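Local coordinates for decaprenyl diphosphate synthase (Rhodobacter capsulatus, PDB 3MZV), which probably builds a long all-trans polyprenyl diphosphate, a precursor of quinone side chains, by adding isopentenyl diphosphate units to an allylic diphosphate with magnesium as cofactor, at residues V150-Q158 with R174-L183; M247-L255 with M285-T294. All blocks are in the same frame, centred on the assembly; numbering follows the deposited sequence.

Contact 1: V150-Q158 with R174-L183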
loop_
_atom_site.group_PDB
_atom_site.type_symbol
_atom_site.label_atom_id
_atom_site.label_comp_id
_atom_site.label_asym_id
_atom_site.label_seq_id
_atom_site.Cartn_x
_atom_site.Cartn_y
_atom_site.Cartn_z
ATOM N N VAL B 150 0.173 11.198 -1.778
ATOM C CA VAL B 150 -0.768 12.231 -2.231
ATOM C C VAL B 150 -2.066 11.611 -2.811
ATOM O O VAL B 150 -3.166 12.143 -2.603
ATOM C CB VAL B 150 -0.052 13.148 -3.232
ATOM C CG1 VAL B 150 -1.042 13.971 -4.072
ATOM C CG2 VAL B 150 0.910 14.041 -2.457
ATOM N N ILE B 151 -1.957 10.488 -3.489
ATOM C CA ILE B 151 -3.135 9.749 -3.936
ATOM C C ILE B 151 -3.964 9.304 -2.753
ATOM O O ILE B 151 -5.135 9.609 -2.673
ATOM C CB ILE B 151 -2.778 8.526 -4.798
ATOM C CG1 ILE B 151 -2.195 8.960 -6.136
ATOM C CG2 ILE B 151 -4.027 7.653 -5.007
ATOM C CD1 ILE B 151 -1.525 7.842 -6.967
ATOM N N ALA B 152 -3.349 8.609 -1.786
ATOM C CA ALA B 152 -4.066 8.167 -0.606
ATOM C C ALA B 152 -4.710 9.321 0.147
ATOM O O ALA B 152 -5.861 9.212 0.588
ATOM C CB ALA B 152 -3.164 7.372 0.317
ATOM N N GLU B 153 -3.975 10.418 0.302
ATOM C CA GLU B 153 -4.489 11.605 0.956
ATOM C C GLU B 153 -5.696 12.191 0.212
ATOM O O GLU B 153 -6.656 12.634 0.843
ATOM C CB GLU B 153 -3.371 12.625 1.045
ATOM C CG GLU B 153 -3.691 13.926 1.731
ATOM C CD GLU B 153 -2.518 14.880 1.677
ATOM O OE1 GLU B 153 -2.159 15.288 0.556
ATOM O OE2 GLU B 153 -1.964 15.210 2.752
ATOM N N GLY B 154 -5.618 12.251 -1.115
ATOM C CA GLY B 154 -6.721 12.766 -1.962
ATOM C C GLY B 154 -7.977 11.913 -1.820
ATOM O O GLY B 154 -9.104 12.439 -1.706
ATOM N N GLU B 155 -7.790 10.600 -1.759
ATOM C CA GLU B 155 -8.882 9.685 -1.484
ATOM C C GLU B 155 -9.504 9.851 -0.097
ATOM O O GLU B 155 -10.711 9.801 0.055
ATOM C CB GLU B 155 -8.425 8.240 -1.733
ATOM C CG GLU B 155 -8.144 8.039 -3.252
ATOM C CD GLU B 155 -7.832 6.603 -3.661
ATOM O OE1 GLU B 155 -7.649 5.744 -2.776
ATOM O OE2 GLU B 155 -7.775 6.334 -4.885
ATOM N N VAL B 156 -8.699 10.071 0.949
ATOM C CA VAL B 156 -9.272 10.394 2.252
ATOM C C VAL B 156 -9.997 11.757 2.243
ATOM O O VAL B 156 -11.089 11.918 2.850
ATOM C CB VAL B 156 -8.201 10.405 3.337
ATOM C CG1 VAL B 156 -8.789 10.854 4.668
ATOM C CG2 VAL B 156 -7.645 8.998 3.476
ATOM N N LEU B 157 -9.403 12.745 1.588
ATOM C CA LEU B 157 -10.093 14.025 1.408
ATOM C C LEU B 157 -11.446 13.872 0.681
ATOM O O LEU B 157 -12.437 14.519 1.058
ATOM C CB LEU B 157 -9.213 15.024 0.664
ATOM C CG LEU B 157 -9.793 16.453 0.593
ATOM C CD1 LEU B 157 -10.265 17.000 1.987
ATOM C CD2 LEU B 157 -8.792 17.385 -0.010
ATOM N N GLN B 158 -11.490 13.017 -0.332
ATOM C CA GLN B 158 -12.699 12.797 -1.094
ATOM C C GLN B 158 -13.810 12.271 -0.178
ATOM O O GLN B 158 -14.988 12.637 -0.356
ATOM C CB GLN B 158 -12.440 11.794 -2.236
ATOM C CG GLN B 158 -13.641 11.542 -3.122
ATOM C CD GLN B 158 -13.315 10.697 -4.319
ATOM O OE1 GLN B 158 -13.608 11.067 -5.460
ATOM N NE2 GLN B 158 -12.670 9.546 -4.077
ATOM N N ARG B 174 -8.311 20.122 -5.037
ATOM C CA ARG B 174 -7.360 19.390 -4.208
ATOM C C ARG B 174 -7.615 17.886 -4.256
ATOM O O ARG B 174 -6.673 17.105 -4.335
ATOM C CB ARG B 174 -7.447 19.933 -2.787
ATOM C CG ARG B 174 -6.373 19.483 -1.806
ATOM C CD ARG B 174 -5.976 20.695 -0.908
ATOM N NE ARG B 174 -7.082 21.645 -0.683
ATOM C CZ ARG B 174 -6.942 22.949 -0.402
ATOM N NH1 ARG B 174 -8.025 23.709 -0.208
ATOM N NH2 ARG B 174 -5.739 23.510 -0.300
ATOM N N VAL B 175 -8.879 17.474 -4.230
ATOM C CA VAL B 175 -9.225 16.072 -4.285
ATOM C C VAL B 175 -8.812 15.501 -5.618
ATOM O O VAL B 175 -8.211 14.421 -5.685
ATOM C CB VAL B 175 -10.735 15.827 -4.107
ATOM C CG1 VAL B 175 -11.130 14.442 -4.624
ATOM C CG2 VAL B 175 -11.156 16.083 -2.630
ATOM N N ILE B 176 -9.143 16.185 -6.711
ATOM C CA ILE B 176 -8.861 15.578 -7.981
ATOM C C ILE B 176 -7.347 15.616 -8.269
ATOM O O ILE B 176 -6.860 14.714 -8.923
ATOM C CB ILE B 176 -9.723 16.146 -9.147
ATOM C CG1 ILE B 176 -9.418 17.616 -9.421
ATOM C CG2 ILE B 176 -11.211 15.922 -8.809
ATOM C CD1 ILE B 176 -10.249 18.207 -10.669
ATOM N N ARG B 177 -6.657 16.656 -7.800
ATOM C CA ARG B 177 -5.200 16.811 -7.967
ATOM C C ARG B 177 -4.484 15.685 -7.223
ATOM O O ARG B 177 -3.545 15.083 -7.738
ATOM C CB ARG B 177 -4.728 18.206 -7.495
ATOM C CG ARG B 177 -3.242 18.525 -7.698
ATOM C CD ARG B 177 -3.051 20.033 -7.687
ATOM N NE ARG B 177 -2.881 20.692 -8.974
ATOM C CZ ARG B 177 -3.205 21.969 -9.213
ATOM N NH1 ARG B 177 -2.980 22.518 -10.403
ATOM N NH2 ARG B 177 -3.788 22.713 -8.274
ATOM N N GLY B 178 -4.954 15.353 -6.026
ATOM C CA GLY B 178 -4.377 14.249 -5.268
ATOM C C GLY B 178 -4.696 12.881 -5.846
ATOM O O GLY B 178 -3.795 12.088 -6.121
ATOM N N LYS B 179 -5.978 12.620 -6.039
ATOM C CA LYS B 179 -6.497 11.326 -6.477
ATOM C C LYS B 179 -6.116 10.933 -7.907
ATOM O O LYS B 179 -6.112 9.753 -8.261
ATOM C CB LYS B 179 -8.018 11.415 -6.444
ATOM C CG LYS B 179 -8.744 10.137 -6.393
ATOM C CD LYS B 179 -10.098 10.132 -7.130
ATOM C CE LYS B 179 -10.841 11.446 -7.241
ATOM N NZ LYS B 179 -12.158 11.227 -7.943
ATOM N N THR B 180 -5.967 11.939 -8.776
ATOM C CA THR B 180 -5.818 11.680 -10.210
ATOM C C THR B 180 -4.637 12.406 -10.838
ATOM O O THR B 180 -3.825 11.762 -11.540
ATOM C CB THR B 180 -7.103 11.992 -11.010
ATOM O OG1 THR B 180 -8.150 11.090 -10.613
ATOM C CG2 THR B 180 -6.848 11.833 -12.546
ATOM N N ALA B 181 -4.523 13.722 -10.624
ATOM C CA ALA B 181 -3.501 14.495 -11.349
ATOM C C ALA B 181 -2.088 14.176 -10.882
ATOM O O ALA B 181 -1.168 14.217 -11.692
ATOM C CB ALA B 181 -3.730 15.987 -11.216
ATOM N N ALA B 182 -1.939 13.887 -9.585
ATOM C CA ALA B 182 -0.623 13.689 -8.980
ATOM C C ALA B 182 0.142 12.583 -9.658
ATOM O O ALA B 182 1.337 12.711 -9.821
ATOM C CB ALA B 182 -0.727 13.434 -7.483
ATOM N N LEU B 183 -0.528 11.513 -10.069
ATOM C CA LEU B 183 0.166 10.444 -10.751
ATOM C C LEU B 183 0.500 10.775 -12.180
ATOM O O LEU B 183 1.534 10.318 -12.695
ATOM C CB LEU B 183 -0.571 9.108 -10.640
ATOM C CG LEU B 183 0.128 7.807 -11.045
ATOM C CD1 LEU B 183 1.452 7.627 -10.261
ATOM C CD2 LEU B 183 -0.842 6.581 -10.895
#
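The flat amide of Gln158 meets the end of Lys179, whose CD and CE pass beside the group before NZ reaches OE1 at 2.9 Å. The ammonium lies out of the amide plane, tilted by 33°. The Gln158 chain is extended, CG anti to the backbone N (chi1 -178°), whereas the lysine bends at chi2 and chi3 to bring NZ round to the carbonyl. Lower on the lysine, CG touches CG of Glu155, the two side chains crossing at about a right angle.

These roughly antiparallel neighbours (148°) of the all-helical isoprenoid synthase fold approach to 6.8 Å between axes because glycine faces glycine: CA of Gly154 lies 4.3 Å from CA of Gly178, and a CB on Gly154 would run into the backbone of Lys179. Beside them Ile151 CA offers a C-H to Gly178 O at 3.3 Å. Val150 CG1 presses tightly on Ala182 CB. At the other end Leu157 CG lies 3.5 Å from Val175 CG2, and Leu157 CD2 rests against Arg174 CG. Leu119 of the second subunit packs on Glu155.

The glycines thus set the spacing, while Lys179 grips a neutral amide oxygen, charge to dipole, and makes no salt bridge across the pair.

Contact 2: M247-L255 with M285-T294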
loop_
_atom_site.group_PDB
_atom_site.type_symbol
_atom_site.label_atom_id
_atom_site.label_comp_id
_atom_site.label_asym_id
_atom_site.label_seq_id
_atom_site.Cartn_x
_atom_site.Cartn_y
_atom_site.Cartn_z
ATOM N N MET B 247 -17.553 19.133 -9.170
ATOM C CA MET B 247 -17.788 20.465 -9.718
ATOM C C MET B 247 -19.260 20.782 -10.093
ATOM O O MET B 247 -19.750 21.834 -9.703
ATOM C CB MET B 247 -16.837 20.767 -10.889
ATOM C CG MET B 247 -16.768 22.174 -11.273
ATOM S SD MET B 247 -15.471 22.582 -12.566
ATOM C CE MET B 247 -14.145 23.119 -11.425
ATOM N N PRO B 248 -19.948 19.906 -10.856
ATOM C CA PRO B 248 -21.293 20.298 -11.327
ATOM C C PRO B 248 -22.269 20.421 -10.148
ATOM O O PRO B 248 -23.202 21.207 -10.177
ATOM C CB PRO B 248 -21.713 19.145 -12.227
ATOM C CG PRO B 248 -20.543 18.254 -12.307
ATOM C CD PRO B 248 -19.486 18.654 -11.476
ATOM N N VAL B 249 -22.041 19.636 -9.094
ATOM C CA VAL B 249 -22.847 19.775 -7.879
ATOM C C VAL B 249 -22.461 20.988 -7.107
ATOM O O VAL B 249 -23.318 21.756 -6.719
ATOM C CB VAL B 249 -22.749 18.548 -6.962
ATOM C CG1 VAL B 249 -23.615 18.728 -5.671
ATOM C CG2 VAL B 249 -23.130 17.282 -7.725
ATOM N N ILE B 250 -21.159 21.157 -6.827
ATOM C CA ILE B 250 -20.691 22.320 -6.042
ATOM C C ILE B 250 -21.208 23.651 -6.644
ATOM O O ILE B 250 -21.671 24.541 -5.937
ATOM C CB ILE B 250 -19.150 22.342 -6.012
ATOM C CG1 ILE B 250 -18.630 21.159 -5.213
ATOM C CG2 ILE B 250 -18.632 23.674 -5.472
ATOM C CD1 ILE B 250 -17.102 20.865 -5.513
ATOM N N LYS B 251 -21.073 23.781 -7.954
ATOM C CA LYS B 251 -21.508 25.009 -8.637
ATOM C C LYS B 251 -23.024 25.213 -8.511
ATOM O O LYS B 251 -23.470 26.322 -8.349
ATOM C CB LYS B 251 -21.117 24.983 -10.103
ATOM C CG LYS B 251 -19.641 25.232 -10.355
ATOM C CD LYS B 251 -19.341 25.281 -11.845
ATOM C CE LYS B 251 -17.848 25.525 -12.160
ATOM N NZ LYS B 251 -17.411 26.876 -11.723
ATOM N N ALA B 252 -23.817 24.150 -8.555
ATOM C CA ALA B 252 -25.282 24.297 -8.459
ATOM C C ALA B 252 -25.648 24.645 -6.996
ATOM O O ALA B 252 -26.512 25.487 -6.746
ATOM C CB ALA B 252 -25.978 23.014 -8.961
ATOM N N VAL B 253 -24.973 24.033 -6.030
ATOM C CA VAL B 253 -25.238 24.284 -4.635
ATOM C C VAL B 253 -24.938 25.742 -4.284
ATOM O O VAL B 253 -25.705 26.368 -3.574
ATOM C CB VAL B 253 -24.459 23.354 -3.703
ATOM C CG1 VAL B 253 -24.526 23.832 -2.187
ATOM C CG2 VAL B 253 -24.983 21.911 -3.845
ATOM N N ALA B 254 -23.858 26.280 -4.830
ATOM C CA ALA B 254 -23.486 27.679 -4.619
ATOM C C ALA B 254 -24.516 28.665 -5.153
ATOM O O ALA B 254 -24.660 29.765 -4.609
ATOM C CB ALA B 254 -22.070 27.960 -5.260
ATOM N N LEU B 255 -25.264 28.276 -6.186
ATOM C CA LEU B 255 -26.290 29.103 -6.794
ATOM C C LEU B 255 -27.727 28.826 -6.276
ATOM O O LEU B 255 -28.667 29.430 -6.739
ATOM C CB LEU B 255 -26.254 28.906 -8.318
ATOM C CG LEU B 255 -24.928 29.387 -8.958
ATOM C CD1 LEU B 255 -24.863 29.083 -10.450
ATOM C CD2 LEU B 255 -24.791 30.918 -8.718
ATOM N N MET B 285 -28.750 21.625 -12.400
ATOM C CA MET B 285 -27.485 21.882 -13.010
ATOM C C MET B 285 -27.646 22.653 -14.321
ATOM O O MET B 285 -26.954 23.666 -14.527
ATOM C CB MET B 285 -26.709 20.573 -13.208
ATOM C CG MET B 285 -26.353 19.884 -11.956
ATOM S SD MET B 285 -25.510 18.213 -12.277
ATOM C CE MET B 285 -25.044 17.980 -10.585
ATOM N N THR B 286 -28.571 22.203 -15.163
ATOM C CA THR B 286 -28.832 22.807 -16.446
ATOM C C THR B 286 -29.358 24.251 -16.295
ATOM O O THR B 286 -28.853 25.168 -16.923
ATOM C CB THR B 286 -29.822 21.960 -17.283
ATOM O OG1 THR B 286 -29.197 20.710 -17.595
ATOM C CG2 THR B 286 -30.155 22.661 -18.606
ATOM N N LYS B 287 -30.321 24.441 -15.410
ATOM C CA LYS B 287 -30.842 25.796 -15.086
ATOM C C LYS B 287 -29.734 26.765 -14.731
ATOM O O LYS B 287 -29.720 27.884 -15.225
ATOM C CB LYS B 287 -31.849 25.660 -13.922
ATOM C CG LYS B 287 -32.366 26.936 -13.215
ATOM C CD LYS B 287 -33.276 26.484 -12.042
ATOM C CE LYS B 287 -34.081 27.620 -11.468
ATOM N NZ LYS B 287 -33.455 28.101 -10.236
ATOM N N HIS B 288 -28.784 26.318 -13.901
ATOM C CA HIS B 288 -27.660 27.133 -13.427
ATOM C C HIS B 288 -26.383 27.145 -14.294
ATOM O O HIS B 288 -25.410 27.802 -13.953
ATOM C CB HIS B 288 -27.313 26.715 -11.999
ATOM C CG HIS B 288 -28.358 27.074 -11.011
ATOM N ND1 HIS B 288 -28.832 28.370 -10.878
ATOM C CD2 HIS B 288 -29.017 26.327 -10.088
ATOM C CE1 HIS B 288 -29.741 28.396 -9.920
ATOM N NE2 HIS B 288 -29.866 27.175 -9.419
ATOM N N GLY B 289 -26.428 26.450 -15.427
ATOM C CA GLY B 289 -25.357 26.412 -16.351
ATOM C C GLY B 289 -24.120 25.659 -15.857
ATOM O O GLY B 289 -23.044 25.852 -16.377
ATOM N N THR B 290 -24.281 24.786 -14.870
ATOM C CA THR B 290 -23.117 24.188 -14.224
ATOM C C THR B 290 -22.448 23.017 -14.977
ATOM O O THR B 290 -21.283 22.713 -14.734
ATOM C CB THR B 290 -23.387 23.757 -12.779
ATOM O OG1 THR B 290 -24.073 22.515 -12.742
ATOM C CG2 THR B 290 -24.169 24.805 -12.019
ATOM N N LEU B 291 -23.177 22.377 -15.858
ATOM C CA LEU B 291 -22.593 21.321 -16.710
ATOM C C LEU B 291 -21.734 21.971 -17.812
ATOM O O LEU B 291 -20.600 21.588 -18.030
ATOM C CB LEU B 291 -23.695 20.419 -17.240
ATOM C CG LEU B 291 -24.318 19.572 -16.101
ATOM C CD1 LEU B 291 -25.582 18.887 -16.623
ATOM C CD2 LEU B 291 -23.296 18.534 -15.583
ATOM N N GLU B 292 -22.247 23.051 -18.432
ATOM C CA GLU B 292 -21.437 23.824 -19.371
ATOM C C GLU B 292 -20.248 24.436 -18.658
ATOM O O GLU B 292 -19.144 24.440 -19.168
ATOM C CB GLU B 292 -22.288 24.893 -20.063
ATOM C CG GLU B 292 -21.509 25.765 -21.084
ATOM C CD GLU B 292 -20.861 24.959 -22.217
ATOM O OE1 GLU B 292 -21.249 23.817 -22.513
ATOM O OE2 GLU B 292 -19.946 25.468 -22.840
ATOM N N ALA B 293 -20.456 24.922 -17.431
ATOM C CA ALA B 293 -19.377 25.514 -16.686
ATOM C C ALA B 293 -18.287 24.474 -16.403
ATOM O O ALA B 293 -17.103 24.773 -16.472
ATOM C CB ALA B 293 -19.930 26.124 -15.317
ATOM N N THR B 294 -18.697 23.229 -16.106
ATOM C CA THR B 294 -17.711 22.169 -15.843
ATOM C C THR B 294 -16.995 21.815 -17.139
ATOM O O THR B 294 -15.811 21.578 -17.120
ATOM C CB THR B 294 -18.420 20.947 -15.222
ATOM O OG1 THR B 294 -19.089 21.371 -14.024
ATOM C CG2 THR B 294 -17.446 19.790 -14.952
#
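Pro248 enters the neighbouring segment as a knob into a hole formed by Met285, Thr290, Leu291 and Thr294. The hole straddles a Schellman motif: helix 277-287 ends, Gly289 takes a positive phi (69°) and at once serves as N-cap of helix 290-308, so helix 247-254 packs against the last turn of one and the first turn of the other.

Apolar contacts dominate. Pro248 CB lies 3.8 Å from Leu291 CD2, and the extended Met285 chain brings its CE alongside Pro248 CB and on to Val249 CG2 at 3.5 Å. Trp264 of helix 258-270 adjoins Met285, Val249 and Ala252. Further along, the aliphatic part of Lys251 lies on the second helix, CB against Thr290 CG2 and CD at 3.6 Å from Ala293 CB; its NZ pairs with Glu169.

A CH-pi contact joins Leu255 to His288: Leu255 CB sits over one face of the His288 ring, 3.8 Å from the centroid and 14° off the normal, while Leu255 CD1 touches His288 CB. NE2 of the histidine hydrogen-bonds Glu260 OE1, and Lys287 NZ pairs with OE2. With an alanine here the ring is gone, which would probably leave Leu255 CB without the face it packs on and Glu260 OE1 without its NE2 partner.

One side-chain hydrogen bond crosses the contact. Thr290 OG1, placed between its own backbone N and carbonyl carbon (chi1 80°), donates to Pro248 O at 3.0 Å, in the carbonyl plane and on a lone pair. The weak bond from Ala252 N also ends on that oxygen. Thr294, whose side chain flanks the proline ring and the Met247 chain, turns its hydroxyl back into its own helix: OG1 donates to Thr290 O at 2.7 Å, an acceptor that Thr294 N shares.

The two contacts follow one another in sequence, 150-158 with 174-183 closing before 247-255 with 285-294 begins. Their centres are about 22 Å apart, and their nearest atoms, about 6 Å apart, do not touch. Helix 169-194 joins them: residues 174-183, in its N-terminal half, form one side of contact 1, while near its start Glu169 and Tyr172 pack on helix 247-254. Helix 199-224 is a second shared neighbour, touching Lys179 through Gln217 and Thr294 through Leu222. Contact 1 lies about 9 Å from the chain's centre and borders the second subunit; contact 2, about 22 Å out, meets no other protein chain. Helix 169-194 thus ties the subunit-facing helix pair to the outlying helix 247-254.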